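Local coordinates for protein predicted acetamidase/formamidase (Thermoanaerobacter tengcongensis, PDB 3TKK) that probably hydrolyses carbon-nitrogen bonds of small linear amides such as formamide or acetamide, and carries a zinc ion and a calcium ion side by side, at residues R58-T63 and L182-A187. Sequence-based numbering, arbitrary orientation.
Sequences RVNPAT and LGDLHA. With ZN (zinc ion), chain F; CA (calcium ion), chain G.
T63 and L182 are a hydrogen-bonded antiparallel pair joining strand 62-69 to strand 180-186, beside the zinc-calcium site of this acetamidase/formamidase-family protein. T63 N gives its hydrogen to L182 O at 2.7 Å, and L182 N returns one to T63 O. Both side chains lie on the same sheet face, where they pack on V34 of strand 31-36, in the second sheet. T63 OG1, anti to its own carbonyl carbon (chi1 -61°), hydrogen-bonds to the main-chain oxygen of E35. L182 continues across to V205 and L207 of strand 203-212 in that same second sheet, so the pair packs one sheet against the other.

Toward the metals the two segments part, and a water bridges them: it donates to P61 O and accepts from D184 N at 2.7 Å. G183 faces the P61-A62 backbone without a side chain. Beyond it, D184 holds CG anti to its backbone N (chi1 -179°), and the carboxylate is split between the ions, OD1 to zinc at 2.1 Å and OD2 to calcium at 2.3 Å. N60 runs alongside, pointing the same way, its amide plane turned 76° from that carboxylate and ND2 4.0 Å from D184 CG. E200 also binds the zinc, while N157 and D159 bind the calcium. H186 completes this strand's share of the site: D184 O lies over one ring face, toward the rim, and NE2 binds zinc at 2.1 Å.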
# COMPACT_ATOMS: atom_id res chain seq x y z
N ARG A 58 -10.88 -10.30 -27.09
CA ARG A 58 -11.02 -8.89 -27.41
C ARG A 58 -11.07 -8.12 -26.08
O ARG A 58 -11.74 -7.07 -25.94
CB ARG A 58 -12.26 -8.63 -28.28
CG ARG A 58 -12.20 -9.24 -29.70
CD ARG A 58 -13.49 -8.89 -30.53
NE ARG A 58 -13.88 -7.47 -30.42
CZ ARG A 58 -15.14 -7.03 -30.40
NH1 ARG A 58 -16.17 -7.88 -30.49
NH2 ARG A 58 -15.39 -5.72 -30.28
N VAL A 59 -10.32 -8.64 -25.12
CA VAL A 59 -10.25 -7.98 -23.84
C VAL A 59 -8.94 -7.19 -23.81
O VAL A 59 -7.98 -7.66 -24.40
CB VAL A 59 -10.30 -9.01 -22.71
CG1 VAL A 59 -8.88 -9.44 -22.30
CG2 VAL A 59 -11.04 -8.44 -21.55
N ASN A 60 -8.94 -6.02 -23.10
CA ASN A 60 -7.84 -5.04 -22.98
C ASN A 60 -7.24 -4.47 -24.26
O ASN A 60 -5.97 -4.43 -24.35
CB ASN A 60 -6.61 -5.62 -22.22
CG ASN A 60 -6.93 -5.99 -20.82
OD1 ASN A 60 -6.77 -7.16 -20.38
ND2 ASN A 60 -7.41 -5.01 -20.09
N PRO A 61 -8.09 -3.96 -25.20
CA PRO A 61 -7.47 -3.57 -26.45
C PRO A 61 -6.72 -2.33 -26.09
O PRO A 61 -7.24 -1.51 -25.45
CB PRO A 61 -8.67 -3.32 -27.40
CG PRO A 61 -9.87 -3.03 -26.44
CD PRO A 61 -9.54 -3.76 -25.16
N ALA A 62 -5.47 -2.21 -26.45
CA ALA A 62 -4.76 -0.96 -26.20
C ALA A 62 -4.64 -0.13 -27.49
O ALA A 62 -4.23 -0.63 -28.51
CB ALA A 62 -3.37 -1.32 -25.64
N THR A 63 -4.86 1.16 -27.42
CA THR A 63 -4.77 1.96 -28.62
C THR A 63 -3.28 2.19 -28.91
O THR A 63 -2.49 2.40 -27.96
CB THR A 63 -5.54 3.25 -28.45
OG1 THR A 63 -6.91 2.91 -28.22
CG2 THR A 63 -5.37 4.17 -29.77
N LEU A 182 -1.79 2.25 -25.08
CA LEU A 182 -2.57 2.48 -23.79
C LEU A 182 -4.05 2.10 -23.89
O LEU A 182 -4.69 2.17 -24.95
CB LEU A 182 -2.28 3.81 -23.10
CG LEU A 182 -2.80 5.04 -23.98
CD1 LEU A 182 -2.94 6.26 -23.27
CD2 LEU A 182 -1.71 5.31 -24.94
N GLY A 183 -4.64 1.72 -22.80
CA GLY A 183 -6.06 1.58 -22.81
C GLY A 183 -6.53 1.29 -21.38
O GLY A 183 -5.85 1.60 -20.45
N ASP A 184 -7.64 0.55 -21.28
CA ASP A 184 -8.23 0.14 -19.99
C ASP A 184 -8.36 1.22 -19.03
O ASP A 184 -7.86 1.02 -17.89
CB ASP A 184 -7.31 -0.98 -19.41
CG ASP A 184 -7.78 -1.55 -18.08
OD1 ASP A 184 -8.96 -1.77 -17.92
OD2 ASP A 184 -6.98 -1.88 -17.14
N LEU A 185 -9.00 2.35 -19.42
CA LEU A 185 -9.26 3.40 -18.50
C LEU A 185 -10.27 2.99 -17.43
O LEU A 185 -11.15 2.12 -17.70
CB LEU A 185 -9.74 4.76 -19.17
CG LEU A 185 -9.03 5.33 -20.43
CD1 LEU A 185 -9.70 6.73 -21.02
CD2 LEU A 185 -7.60 5.55 -20.21
N HIS A 186 -10.13 3.67 -16.26
CA HIS A 186 -11.06 3.39 -15.11
C HIS A 186 -11.50 4.74 -14.66
O HIS A 186 -10.66 5.60 -14.64
CB HIS A 186 -10.44 2.68 -13.90
CG HIS A 186 -9.90 1.32 -14.21
ND1 HIS A 186 -8.84 0.78 -13.53
CD2 HIS A 186 -10.30 0.38 -15.08
CE1 HIS A 186 -8.51 -0.37 -14.08
NE2 HIS A 186 -9.40 -0.63 -15.02
N ALA A 187 -12.80 4.94 -14.49
CA ALA A 187 -13.27 6.19 -13.88
C ALA A 187 -12.91 6.30 -12.36
O ALA A 187 -12.95 7.40 -11.76
CB ALA A 187 -14.80 6.21 -13.99
ZN ZN F . -9.84 -2.40 -16.09
CA CA G . -6.65 -3.81 -15.89
O HOH W 1 -8.99 -0.79 -23.22
O HOH W 2 -8.95 -3.80 -14.90
O HOH W 3 -7.56 -5.18 -17.76
O HOH W 4 -7.01 -6.16 -15.25